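PDB 5TCB: PelA from Pseudomonas aeruginosa, which probably acts on polysaccharide, joining an expected deacetylase activity in the whole protein to the glycoside hydrolase domain that forms this chain. Local coordinates for residues V190-I195 with D215-H220; I231-Y236 with A250-E255; A51-A56 with Q127-L132; F29-R34 with G131-T136; H116-A121 with A156-Q161. All blocks are in the same frame, centred on the assembly; numbering follows the deposited sequence.

Interaction 1 (V190-I195 with D215-H220); sequences VAVESI and DWLKGH
Val192 and Leu217 reach toward each other across the gap between strand 187-192 and helix 211-226, and they meet through methyl groups. Val192 CG1 sits 3.8 Å from Leu217 CD2, and almost as close, 3.9 Å, to Leu217 CD1, so one methyl is held in the fork of the leucine. That methyl is the valine branch anti to the backbone N (chi1 179°). Leu221, one turn further along the helix, also packs on Val192.

The second contact is mixed. Leu217 CD1 lies 3.8 Å from Ser194 O, which is van der Waals contact with a carbonyl. The peptide before Ser194 is cis, and the Ser194 side chain starts away from the helix, its OG bonded to Ile234 O on the neighbouring strand 231-236.

In the (beta/alpha)8 barrel this is the seam between a strand and the helix covering it from outside. No hydrogen bond crosses between the two segments, and the polar link from Arg214 NH1, earlier on the same helix, to Ile195 O is weak. Between the segments themselves the contact is therefore van der Waals alone, apolar and non-directional, while the polar end of Ser194 is satisfied by Ile234 O.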
# COMPACT_ATOMS: atom_id res chain seq x y z
N VAL A 190 8.98 -2.18 0.23
CA VAL A 190 7.85 -3.09 0.35
C VAL A 190 7.29 -2.98 1.75
O VAL A 190 8.06 -3.09 2.73
CB VAL A 190 8.27 -4.54 0.04
CG1 VAL A 190 7.12 -5.49 0.21
CG2 VAL A 190 8.87 -4.62 -1.36
N ALA A 191 5.99 -2.76 1.85
CA ALA A 191 5.28 -2.76 3.12
C ALA A 191 4.63 -4.10 3.38
O ALA A 191 4.31 -4.87 2.47
CB ALA A 191 4.21 -1.67 3.17
N VAL A 192 4.38 -4.35 4.66
CA VAL A 192 3.71 -5.56 5.11
C VAL A 192 2.78 -5.22 6.27
O VAL A 192 3.22 -4.74 7.32
CB VAL A 192 4.68 -6.66 5.54
CG1 VAL A 192 3.89 -7.90 6.03
CG2 VAL A 192 5.60 -7.02 4.41
N GLU A 193 1.49 -5.49 6.08
CA GLU A 193 0.52 -5.55 7.16
C GLU A 193 0.37 -7.02 7.52
O GLU A 193 -0.20 -7.78 6.70
CB GLU A 193 -0.84 -5.01 6.74
CG GLU A 193 -0.86 -3.65 6.08
CD GLU A 193 -2.20 -3.42 5.40
OE1 GLU A 193 -3.16 -2.98 6.07
OE2 GLU A 193 -2.31 -3.73 4.19
N SER A 194 0.83 -7.52 8.67
CA SER A 194 1.47 -6.80 9.76
C SER A 194 2.54 -7.73 10.31
O SER A 194 2.59 -8.92 9.95
CB SER A 194 0.46 -6.44 10.85
OG SER A 194 -0.48 -5.49 10.41
N ILE A 195 3.38 -7.24 11.23
CA ILE A 195 4.49 -8.04 11.73
C ILE A 195 4.15 -8.62 13.10
O ILE A 195 4.14 -9.84 13.28
CB ILE A 195 5.80 -7.22 11.75
CG1 ILE A 195 6.21 -6.77 10.34
CG2 ILE A 195 6.95 -8.02 12.41
CD1 ILE A 195 6.36 -7.90 9.31
N ASP A 215 5.44 -17.05 10.24
CA ASP A 215 6.21 -18.12 9.62
C ASP A 215 6.15 -18.03 8.09
O ASP A 215 7.17 -18.22 7.41
CB ASP A 215 5.70 -19.49 10.08
CG ASP A 215 6.02 -19.77 11.55
OD1 ASP A 215 6.84 -19.05 12.14
OD2 ASP A 215 5.45 -20.75 12.10
N TRP A 216 4.97 -17.74 7.54
CA TRP A 216 4.84 -17.65 6.09
C TRP A 216 5.56 -16.43 5.53
O TRP A 216 6.17 -16.49 4.46
CB TRP A 216 3.36 -17.60 5.70
CG TRP A 216 3.15 -17.56 4.20
CD1 TRP A 216 3.05 -18.63 3.35
CD2 TRP A 216 3.00 -16.39 3.37
NE1 TRP A 216 2.86 -18.20 2.06
CE2 TRP A 216 2.83 -16.83 2.04
CE3 TRP A 216 3.02 -15.02 3.62
CZ2 TRP A 216 2.66 -15.96 0.98
CZ3 TRP A 216 2.85 -14.14 2.55
CH2 TRP A 216 2.67 -14.62 1.25
N LEU A 217 5.49 -15.30 6.24
CA LEU A 217 6.18 -14.10 5.79
C LEU A 217 7.69 -14.27 5.80
O LEU A 217 8.38 -13.71 4.95
CB LEU A 217 5.80 -12.93 6.68
CG LEU A 217 4.40 -12.39 6.43
CD1 LEU A 217 4.00 -11.50 7.59
CD2 LEU A 217 4.34 -11.60 5.12
N LYS A 218 8.22 -15.04 6.76
CA LYS A 218 9.66 -15.06 7.00
C LYS A 218 10.44 -15.31 5.71
O LYS A 218 11.41 -14.61 5.42
CB LYS A 218 10.01 -16.13 8.04
CG LYS A 218 11.50 -16.15 8.37
CD LYS A 218 11.78 -16.80 9.71
CE LYS A 218 13.20 -16.51 10.16
NZ LYS A 218 14.21 -16.82 9.11
N GLY A 219 10.05 -16.33 4.94
CA GLY A 219 10.81 -16.65 3.75
C GLY A 219 10.85 -15.51 2.76
O GLY A 219 11.89 -15.23 2.15
N HIS A 220 9.71 -14.84 2.58
CA HIS A 220 9.64 -13.72 1.64
C HIS A 220 10.42 -12.53 2.17
O HIS A 220 11.14 -11.86 1.42
CB HIS A 220 8.18 -13.35 1.38
CG HIS A 220 7.42 -14.41 0.66
ND1 HIS A 220 7.67 -14.73 -0.66
CD2 HIS A 220 6.41 -15.22 1.06
CE1 HIS A 220 6.86 -15.70 -1.03
NE2 HIS A 220 6.08 -16.01 -0.01

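Interaction 2 (I231-Y236 with A250-E255); sequences IVAIDY and ARLRSE
Leu252 lays its forked end over Ala233 and Asp235, two residues whose side chains leave the same side of strand 231-236. This is strand-on-helix packing within a beta-alpha-beta crossover: strand 231-236, helix 242-254, then the parallel strand 258-262, the last unit of the barrel. Both methyls, Leu252 CD1 and CD2, lie 4.1 Å from Ala233 CB, and CD1 in addition reaches the acid, 3.9 Å from Asp235 OD2. Ala233 and Leu252 are also the closest CA pair of the two segments, 7.4 Å apart, and Pro259 of the following strand touches Leu252.

A carboxylate beside a leucine methyl needs its partners elsewhere, and Asp235 has them. OD1 takes the backbone N of Ile195, and OD2 takes those of His196 and Ala197, so the acid ties down the loop after strand 187-192 and the start of strand 197-200. Three backbone N-H groups thus grip the carboxylate and fix its orientation.

At the helix end, Glu255 OE1 bonds to His196 NE2, which brings the same loop to the helix. Ser254 OG folds back over the last turn and donates to Arg251 O at 2.7 Å, tilted 19° from the carbonyl plane.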
# COMPACT_ATOMS: atom_id res chain seq x y z
N ILE A 231 12.04 -2.54 4.08
CA ILE A 231 10.77 -3.15 4.48
C ILE A 231 10.09 -2.25 5.50
O ILE A 231 10.66 -1.90 6.55
CB ILE A 231 10.93 -4.57 5.05
CG1 ILE A 231 11.77 -5.44 4.12
CG2 ILE A 231 9.55 -5.19 5.29
CD1 ILE A 231 12.17 -6.76 4.73
N VAL A 232 8.84 -1.90 5.20
CA VAL A 232 8.01 -1.11 6.08
C VAL A 232 7.01 -2.05 6.74
O VAL A 232 6.37 -2.87 6.08
CB VAL A 232 7.30 0.01 5.29
CG1 VAL A 232 6.13 0.57 6.09
CG2 VAL A 232 8.30 1.08 4.92
N ALA A 233 6.93 -1.97 8.06
CA ALA A 233 5.95 -2.71 8.84
C ALA A 233 4.78 -1.79 9.14
O ALA A 233 4.96 -0.75 9.76
CB ALA A 233 6.56 -3.23 10.14
N ILE A 234 3.58 -2.18 8.70
CA ILE A 234 2.35 -1.47 9.04
C ILE A 234 1.63 -2.32 10.07
O ILE A 234 0.94 -3.29 9.72
CB ILE A 234 1.45 -1.20 7.83
CG1 ILE A 234 2.20 -0.48 6.73
CG2 ILE A 234 0.27 -0.34 8.28
CD1 ILE A 234 1.40 -0.44 5.39
N ASP A 235 1.78 -1.96 11.34
CA ASP A 235 1.14 -2.63 12.45
C ASP A 235 0.04 -1.75 13.03
O ASP A 235 -0.02 -0.54 12.80
CB ASP A 235 2.17 -3.00 13.53
CG ASP A 235 2.94 -4.27 13.19
OD1 ASP A 235 3.14 -4.54 11.98
OD2 ASP A 235 3.33 -4.99 14.13
N TYR A 236 -0.85 -2.38 13.80
CA TYR A 236 -2.09 -1.74 14.21
C TYR A 236 -2.27 -1.86 15.72
O TYR A 236 -2.32 -2.98 16.25
CB TYR A 236 -3.28 -2.36 13.47
CG TYR A 236 -3.25 -2.07 12.00
CD1 TYR A 236 -2.93 -3.06 11.09
CD2 TYR A 236 -3.53 -0.79 11.53
CE1 TYR A 236 -2.91 -2.77 9.71
CE2 TYR A 236 -3.48 -0.49 10.17
CZ TYR A 236 -3.18 -1.49 9.28
OH TYR A 236 -3.17 -1.18 7.93
N ALA A 250 9.78 0.79 18.43
CA ALA A 250 11.19 0.53 18.77
C ALA A 250 11.55 -0.92 18.51
O ALA A 250 12.62 -1.22 17.96
CB ALA A 250 11.46 0.89 20.22
N ARG A 251 10.66 -1.84 18.85
CA ARG A 251 10.90 -3.26 18.60
C ARG A 251 11.08 -3.52 17.11
O ARG A 251 12.04 -4.19 16.69
CB ARG A 251 9.72 -4.04 19.18
CG ARG A 251 9.90 -5.51 19.28
CD ARG A 251 8.67 -6.11 19.91
NE ARG A 251 8.58 -7.54 19.62
CZ ARG A 251 7.45 -8.24 19.64
NH1 ARG A 251 6.30 -7.65 19.93
NH2 ARG A 251 7.48 -9.53 19.35
N LEU A 252 10.21 -2.95 16.29
CA LEU A 252 10.27 -3.18 14.85
C LEU A 252 11.54 -2.60 14.23
O LEU A 252 12.16 -3.22 13.36
CB LEU A 252 9.00 -2.61 14.19
CG LEU A 252 7.74 -3.42 14.52
CD1 LEU A 252 6.46 -2.64 14.23
CD2 LEU A 252 7.73 -4.73 13.75
N ARG A 253 11.97 -1.42 14.69
CA ARG A 253 13.24 -0.87 14.21
C ARG A 253 14.42 -1.78 14.57
O ARG A 253 15.30 -2.00 13.73
CB ARG A 253 13.44 0.55 14.76
CG ARG A 253 12.58 1.56 14.04
CD ARG A 253 12.80 2.98 14.51
NE ARG A 253 11.94 3.88 13.74
CZ ARG A 253 12.28 4.45 12.59
NH1 ARG A 253 13.47 4.23 12.05
NH2 ARG A 253 11.39 5.20 11.96
N SER A 254 14.45 -2.32 15.79
CA SER A 254 15.54 -3.21 16.17
C SER A 254 15.54 -4.48 15.33
O SER A 254 16.60 -5.10 15.16
CB SER A 254 15.45 -3.58 17.65
OG SER A 254 14.46 -4.58 17.90
N GLU A 255 14.40 -4.85 14.76
CA GLU A 255 14.29 -6.00 13.88
C GLU A 255 14.48 -5.66 12.41
O GLU A 255 14.32 -6.54 11.55
CB GLU A 255 12.93 -6.67 14.10
CG GLU A 255 12.79 -7.21 15.52
CD GLU A 255 11.40 -7.68 15.86
OE1 GLU A 255 10.50 -7.59 15.01
OE2 GLU A 255 11.20 -8.14 17.01

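Interaction 3 (A51-A56 with Q127-L132); sequences AHLKPA and QGYAGL
Gln127 O is bound by a water at 2.8 Å, and the same water gives its other proton to Pro55 O at 2.9 Å. One molecule thus bridges two backbone carbonyls, which could not hydrogen-bond to each other directly. The bridge lies in the barrel's outer layer, where the C-terminal end of helix 111-126 comes beside the start of helix 55-63: the first finishes in a Schellman motif at Gly128, and the second begins just after Lys54, its N-cap residue. Gly128 has positive phi (106°), an angle at which a CB would be jammed against the preceding carbonyl O. Its own carbonyl takes a bond from Lys62 NZ, a second tie between these elements.

Beside the water, the Gln127 side chain bends at chi2 (-149°) and brings its amide oxygen against the proline ring. OE1 is 3.6 Å from Pro55 CG and equally close to Pro55 CD, a plain van der Waals contact between an amide oxygen and ring carbons.

Further in, Tyr129 crosses Leu53 obliquely. Its side chain packs against Val58, Ala70 and Leu124, between helices 55-63 and 111-126 and strand 67-73. The hydroxyl end reaches the leucine: Tyr129 OH is 3.7 Å from Leu53 CB and 3.9 Å from Leu53 CD2.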
# COMPACT_ATOMS: atom_id res chain seq x y z
N ALA A 51 -7.35 12.02 -2.97
CA ALA A 51 -8.64 12.68 -3.08
C ALA A 51 -8.84 13.76 -2.02
O ALA A 51 -9.69 14.63 -2.19
CB ALA A 51 -9.76 11.64 -2.98
N HIS A 52 -8.07 13.73 -0.94
CA HIS A 52 -8.24 14.65 0.18
C HIS A 52 -7.19 15.74 0.21
O HIS A 52 -7.13 16.51 1.19
CB HIS A 52 -8.23 13.86 1.48
CG HIS A 52 -9.33 12.86 1.53
ND1 HIS A 52 -10.64 13.20 1.27
CD2 HIS A 52 -9.32 11.52 1.75
CE1 HIS A 52 -11.39 12.11 1.34
NE2 HIS A 52 -10.61 11.09 1.63
N LEU A 53 -6.33 15.82 -0.80
CA LEU A 53 -5.30 16.85 -0.87
C LEU A 53 -5.40 17.61 -2.17
O LEU A 53 -5.93 17.11 -3.16
CB LEU A 53 -3.88 16.28 -0.82
CG LEU A 53 -3.31 15.80 0.49
CD1 LEU A 53 -3.84 14.40 0.75
CD2 LEU A 53 -1.83 15.87 0.37
N LYS A 54 -4.89 18.82 -2.15
CA LYS A 54 -4.72 19.59 -3.35
C LYS A 54 -3.25 19.68 -3.70
O LYS A 54 -2.39 19.42 -2.86
CB LYS A 54 -5.30 21.00 -3.17
CG LYS A 54 -6.80 21.05 -2.94
CD LYS A 54 -7.54 20.38 -4.10
CE LYS A 54 -9.04 20.39 -3.92
NZ LYS A 54 -9.66 19.55 -4.98
N PRO A 55 -2.91 20.04 -4.94
CA PRO A 55 -1.49 20.12 -5.30
C PRO A 55 -0.67 21.02 -4.39
O PRO A 55 0.51 20.73 -4.15
CB PRO A 55 -1.53 20.62 -6.74
CG PRO A 55 -2.83 20.09 -7.28
CD PRO A 55 -3.79 20.18 -6.12
N ALA A 56 -1.24 22.12 -3.87
CA ALA A 56 -0.47 22.96 -2.96
C ALA A 56 -0.09 22.22 -1.70
O ALA A 56 0.96 22.50 -1.09
CB ALA A 56 -1.28 24.21 -2.60
N GLN A 127 0.09 16.04 -10.29
CA GLN A 127 -0.24 16.69 -9.02
C GLN A 127 0.96 16.87 -8.10
O GLN A 127 0.82 17.56 -7.08
CB GLN A 127 -1.28 15.87 -8.27
CG GLN A 127 -2.66 15.87 -8.86
CD GLN A 127 -3.68 15.72 -7.77
OE1 GLN A 127 -4.01 16.69 -7.07
NE2 GLN A 127 -4.15 14.50 -7.56
N GLY A 128 2.10 16.28 -8.42
CA GLY A 128 3.30 16.50 -7.64
C GLY A 128 3.71 15.36 -6.76
O GLY A 128 4.72 15.48 -6.06
N TYR A 129 3.01 14.23 -6.78
CA TYR A 129 3.41 13.12 -5.93
C TYR A 129 4.77 12.59 -6.35
O TYR A 129 5.11 12.51 -7.53
CB TYR A 129 2.34 12.00 -5.94
CG TYR A 129 1.14 12.43 -5.15
CD1 TYR A 129 1.13 12.34 -3.77
CD2 TYR A 129 0.04 13.00 -5.78
CE1 TYR A 129 0.05 12.77 -3.03
CE2 TYR A 129 -1.04 13.45 -5.05
CZ TYR A 129 -1.03 13.33 -3.67
OH TYR A 129 -2.10 13.80 -2.92
N ALA A 130 5.57 12.21 -5.36
CA ALA A 130 6.87 11.62 -5.60
C ALA A 130 6.81 10.12 -5.85
O ALA A 130 7.82 9.52 -6.24
CB ALA A 130 7.79 11.89 -4.42
N GLY A 131 5.67 9.51 -5.61
CA GLY A 131 5.55 8.08 -5.77
C GLY A 131 4.12 7.64 -5.55
O GLY A 131 3.22 8.44 -5.25
N LEU A 132 3.94 6.32 -5.71
CA LEU A 132 2.66 5.66 -5.53
C LEU A 132 2.82 4.53 -4.53
O LEU A 132 3.82 3.82 -4.55
CB LEU A 132 2.17 5.04 -6.82
CG LEU A 132 2.02 5.97 -8.02
CD1 LEU A 132 1.71 5.19 -9.31
CD2 LEU A 132 0.97 7.00 -7.77
O HOH W 1 2.29 19.79 -6.27

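Interaction 4 (F29-R34 with G131-T136); sequences FWYAER and GLFLDT
Phe29 pushes its ring edge into the face of Phe133. Its CE2 atom stands over the centre of the Phe133 ring and is 3.6 Å from Phe133 CZ. The planes are at 82° and the ring centroids 5.0 Å apart, a T-shaped stack with Phe29 as the edge. With CG anti to the backbone N (chi1 -178°) the Phe133 ring is carried to Phe29, and chi2 (72°) sets its rotation, bringing the face under CE2.

Trp30 comes next, on the other side of the strand, packing on Pro35 and Pro36. Its NE1 donates to Glu33 O at 3.3 Å, an acceptor lying in the indole plane, and so ties the strand to the turn after it.

Strands 27-30 and 131-135 are not neighbours in the (beta/alpha)8 barrel: 45-48 and 67-73 lie between them, and the two phenylalanines meet inside it, their CA atoms 9.8 Å apart, with Val47 touching both.

Tyr31, just past the strand end, approaches Phe133 at about a right angle. Its OH is 3.5 Å from Phe133 CD2 and oblique to the ring, while Tyr71 meets the tyrosine ring edge-to-face. Tyr71 OH and Asn174 ND2 both bond to the carboxylate of Asp135. At the segment's end, Arg34 NH1 makes a salt bridge with Glu33 OE1 at 2.7 Å.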
# COMPACT_ATOMS: atom_id res chain seq x y z
N PHE A 29 1.06 6.90 7.15
CA PHE A 29 -0.04 6.67 6.23
C PHE A 29 -1.25 7.41 6.74
O PHE A 29 -1.58 7.30 7.93
CB PHE A 29 -0.41 5.18 6.15
CG PHE A 29 0.61 4.29 5.46
CD1 PHE A 29 1.80 3.96 6.09
CD2 PHE A 29 0.35 3.77 4.19
CE1 PHE A 29 2.74 3.15 5.48
CE2 PHE A 29 1.28 2.95 3.56
CZ PHE A 29 2.48 2.65 4.20
N TRP A 30 -1.92 8.16 5.86
CA TRP A 30 -3.11 8.92 6.24
C TRP A 30 -4.08 8.85 5.08
O TRP A 30 -3.81 9.40 4.01
CB TRP A 30 -2.77 10.38 6.58
CG TRP A 30 -3.97 11.12 7.07
CD1 TRP A 30 -5.00 11.63 6.30
CD2 TRP A 30 -4.33 11.41 8.43
NE1 TRP A 30 -5.93 12.22 7.09
CE2 TRP A 30 -5.56 12.11 8.41
CE3 TRP A 30 -3.72 11.17 9.67
CZ2 TRP A 30 -6.19 12.53 9.56
CZ3 TRP A 30 -4.33 11.61 10.81
CH2 TRP A 30 -5.57 12.29 10.76
N TYR A 31 -5.21 8.17 5.26
CA TYR A 31 -6.16 7.96 4.17
C TYR A 31 -7.43 8.77 4.34
O TYR A 31 -8.35 8.67 3.50
CB TYR A 31 -6.51 6.48 4.09
CG TYR A 31 -5.39 5.56 3.62
CD1 TYR A 31 -4.27 6.04 2.98
CD2 TYR A 31 -5.49 4.19 3.80
CE1 TYR A 31 -3.29 5.19 2.54
CE2 TYR A 31 -4.49 3.34 3.36
CZ TYR A 31 -3.42 3.84 2.73
OH TYR A 31 -2.42 3.01 2.29
N ALA A 32 -7.56 9.51 5.42
CA ALA A 32 -8.78 10.20 5.78
C ALA A 32 -8.78 11.63 5.27
O ALA A 32 -7.76 12.16 4.79
CB ALA A 32 -8.96 10.18 7.30
N GLU A 33 -9.94 12.27 5.36
CA GLU A 33 -10.05 13.70 5.11
C GLU A 33 -9.14 14.49 6.04
O GLU A 33 -8.67 14.00 7.08
CB GLU A 33 -11.49 14.18 5.30
CG GLU A 33 -12.51 13.48 4.43
CD GLU A 33 -13.92 13.93 4.75
OE1 GLU A 33 -14.12 14.49 5.85
OE2 GLU A 33 -14.82 13.72 3.91
N ARG A 34 -8.90 15.73 5.65
CA ARG A 34 -8.21 16.73 6.47
C ARG A 34 -6.90 16.20 7.06
O ARG A 34 -6.73 16.17 8.28
CB ARG A 34 -9.14 17.23 7.56
CG ARG A 34 -10.39 17.92 7.01
CD ARG A 34 -11.32 18.42 8.10
NE ARG A 34 -11.86 17.33 8.91
CZ ARG A 34 -12.81 16.49 8.50
NH1 ARG A 34 -13.34 16.60 7.29
NH2 ARG A 34 -13.23 15.53 9.31
N GLY A 131 5.67 9.51 -5.61
CA GLY A 131 5.55 8.08 -5.77
C GLY A 131 4.12 7.64 -5.55
O GLY A 131 3.22 8.44 -5.25
N LEU A 132 3.94 6.32 -5.71
CA LEU A 132 2.66 5.66 -5.53
C LEU A 132 2.82 4.53 -4.53
O LEU A 132 3.82 3.82 -4.55
CB LEU A 132 2.17 5.04 -6.82
CG LEU A 132 2.02 5.97 -8.02
CD1 LEU A 132 1.71 5.19 -9.31
CD2 LEU A 132 0.97 7.00 -7.77
N PHE A 133 1.82 4.39 -3.66
CA PHE A 133 1.71 3.24 -2.78
C PHE A 133 0.76 2.27 -3.46
O PHE A 133 -0.43 2.57 -3.61
CB PHE A 133 1.24 3.60 -1.39
CG PHE A 133 1.16 2.40 -0.46
CD1 PHE A 133 2.31 1.82 0.01
CD2 PHE A 133 -0.05 1.87 -0.09
CE1 PHE A 133 2.26 0.72 0.84
CE2 PHE A 133 -0.09 0.74 0.74
CZ PHE A 133 1.07 0.20 1.21
N LEU A 134 1.28 1.15 -3.90
CA LEU A 134 0.53 0.20 -4.72
C LEU A 134 -0.08 -0.89 -3.85
O LEU A 134 0.63 -1.77 -3.33
CB LEU A 134 1.43 -0.39 -5.80
CG LEU A 134 2.11 0.64 -6.71
CD1 LEU A 134 2.97 -0.08 -7.75
CD2 LEU A 134 1.08 1.54 -7.40
N ASP A 135 -1.40 -0.85 -3.71
CA ASP A 135 -2.13 -1.78 -2.87
C ASP A 135 -2.77 -2.88 -3.72
O ASP A 135 -2.77 -2.85 -4.96
CB ASP A 135 -3.20 -1.01 -2.08
CG ASP A 135 -3.71 -1.73 -0.86
OD1 ASP A 135 -3.10 -2.71 -0.38
OD2 ASP A 135 -4.77 -1.29 -0.35
N THR A 136 -3.34 -3.84 -3.01
CA THR A 136 -4.06 -5.02 -3.52
C THR A 136 -3.29 -5.74 -4.62
O THR A 136 -3.84 -6.21 -5.62
CB THR A 136 -5.51 -4.66 -3.92
OG1 THR A 136 -5.55 -3.62 -4.89
CG2 THR A 136 -6.29 -4.25 -2.69

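Interaction 5 (H116-A121 with A156-Q161)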
# COMPACT_ATOMS: atom_id res chain seq x y z
N HIS A 116 -7.01 2.62 -17.16
CA HIS A 116 -7.49 3.45 -16.07
C HIS A 116 -6.38 3.72 -15.07
O HIS A 116 -6.14 4.88 -14.68
CB HIS A 116 -8.68 2.74 -15.41
CG HIS A 116 -9.10 3.37 -14.12
ND1 HIS A 116 -9.95 4.46 -14.06
CD2 HIS A 116 -8.80 3.06 -12.84
CE1 HIS A 116 -10.13 4.79 -12.80
NE2 HIS A 116 -9.45 3.96 -12.04
N LEU A 117 -5.67 2.67 -14.67
CA LEU A 117 -4.62 2.84 -13.67
C LEU A 117 -3.48 3.69 -14.19
O LEU A 117 -2.92 4.49 -13.43
CB LEU A 117 -4.12 1.46 -13.22
CG LEU A 117 -5.05 0.61 -12.37
CD1 LEU A 117 -4.39 -0.74 -12.19
CD2 LEU A 117 -5.40 1.26 -11.02
N LEU A 118 -3.08 3.50 -15.46
CA LEU A 118 -1.99 4.29 -16.02
C LEU A 118 -2.38 5.76 -16.13
O LEU A 118 -1.54 6.64 -15.92
CB LEU A 118 -1.57 3.74 -17.39
CG LEU A 118 -0.90 2.36 -17.34
CD1 LEU A 118 -0.72 1.85 -18.75
CD2 LEU A 118 0.45 2.40 -16.65
N LYS A 119 -3.64 6.03 -16.49
CA LYS A 119 -4.12 7.41 -16.53
C LYS A 119 -4.09 8.04 -15.14
O LYS A 119 -3.69 9.20 -14.98
CB LYS A 119 -5.53 7.44 -17.13
N ARG A 120 -4.52 7.28 -14.13
CA ARG A 120 -4.49 7.76 -12.76
C ARG A 120 -3.06 8.06 -12.32
O ARG A 120 -2.80 9.09 -11.68
CB ARG A 120 -5.13 6.71 -11.84
CG ARG A 120 -5.24 7.10 -10.40
CD ARG A 120 -6.23 8.21 -10.20
NE ARG A 120 -6.29 8.62 -8.80
CZ ARG A 120 -6.46 9.88 -8.40
NH1 ARG A 120 -6.57 10.86 -9.28
NH2 ARG A 120 -6.50 10.15 -7.10
N ALA A 121 -2.12 7.19 -12.68
CA ALA A 121 -0.73 7.44 -12.34
C ALA A 121 -0.26 8.74 -12.95
O ALA A 121 0.45 9.51 -12.31
CB ALA A 121 0.14 6.28 -12.79
N ALA A 156 2.49 -8.49 -13.21
CA ALA A 156 3.91 -8.17 -13.38
C ALA A 156 4.12 -7.30 -14.61
O ALA A 156 4.86 -6.31 -14.56
CB ALA A 156 4.74 -9.45 -13.45
N SER A 157 3.44 -7.61 -15.72
CA SER A 157 3.60 -6.79 -16.92
C SER A 157 3.02 -5.40 -16.73
O SER A 157 3.58 -4.41 -17.25
CB SER A 157 2.96 -7.46 -18.14
OG SER A 157 1.55 -7.48 -18.06
N PHE A 158 1.91 -5.28 -15.99
CA PHE A 158 1.37 -3.96 -15.69
C PHE A 158 2.36 -3.12 -14.88
O PHE A 158 2.58 -1.95 -15.19
CB PHE A 158 0.05 -4.06 -14.92
CG PHE A 158 -0.38 -2.74 -14.39
CD1 PHE A 158 -0.95 -1.81 -15.24
CD2 PHE A 158 -0.10 -2.37 -13.08
CE1 PHE A 158 -1.29 -0.56 -14.79
CE2 PHE A 158 -0.44 -1.09 -12.62
CZ PHE A 158 -1.02 -0.20 -13.48
N LEU A 159 2.94 -3.71 -13.84
CA LEU A 159 3.86 -2.96 -12.99
C LEU A 159 5.09 -2.53 -13.78
O LEU A 159 5.58 -1.41 -13.61
CB LEU A 159 4.25 -3.78 -11.76
CG LEU A 159 3.09 -4.08 -10.79
CD1 LEU A 159 3.45 -5.15 -9.74
CD2 LEU A 159 2.62 -2.78 -10.10
N ALA A 160 5.60 -3.39 -14.65
CA ALA A 160 6.71 -3.00 -15.49
C ALA A 160 6.33 -1.84 -16.42
O ALA A 160 7.12 -0.93 -16.64
CB ALA A 160 7.22 -4.19 -16.28
N GLN A 161 5.11 -1.86 -16.97
CA GLN A 161 4.69 -0.78 -17.85
C GLN A 161 4.47 0.51 -17.08
O GLN A 161 4.81 1.61 -17.57
CB GLN A 161 3.41 -1.18 -18.59
CG GLN A 161 2.96 -0.14 -19.62
CD GLN A 161 1.75 -0.59 -20.40
OE1 GLN A 161 1.26 -1.71 -20.24
NE2 GLN A 161 1.24 0.29 -21.25
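Two helices of the outer layer of the (beta/alpha)8 barrel, 111-126 and 145-165, pack side by side here; in sequence they come before and after strand 131-135. They run nearly the same way, with an angle of 26° between the axes of the two short segments and a closest approach of 11.2 Å. That spacing is filled by one aromatic ring and two leucines.

Phe158 is the piece that spans it. Its CG is anti to the backbone N (chi1 169°), which swings the ring out across the groove although its CB does not start toward the other helix. Leu117 crosses the phenylalanine at about a right angle, while Leu118 slides past it in the opposite direction; Leu118 CG and CD2 both lie 3.9 Å from Phe158 CE1. Leu117 is buried against Leu72 of strand 67-73, whereas Leu118 is partly exposed, and Leu162 also packs on it.

At the exposed rim Gln161 extends over Leu118, but it has two conformers, so that contact is doubtful. Two polar ties join each segment to the other helix just beyond its partner segment: Arg114 NH2 to Ser157 OG, and Gln165 NE2 to Leu118 O. At the apolar centre, Phe158 CZ rests 3.5 Å from Leu117 CB and 3.6 Å from Leu117 CD1.

In the fold
From the N terminus, interaction 4 opens first, on strand 27-30, and closes a long loop on strand 131-135. Interaction 3 opens later, at 51-56, and ends on the same stretch, sharing Gly131 and Leu132, so its loop lies within that of interaction 4. Interaction 5 starts at 116-121, before either has closed, and ends at 156-161, crossing both; Leu134 on Leu159 links it to interaction 4. Interactions 1 and 2 then follow in series as short loops, joined by Ser194 to Ile234 and Glu193 to Tyr236. Ile234 also packs on Phe29, bringing the second-last strand of the barrel against the first.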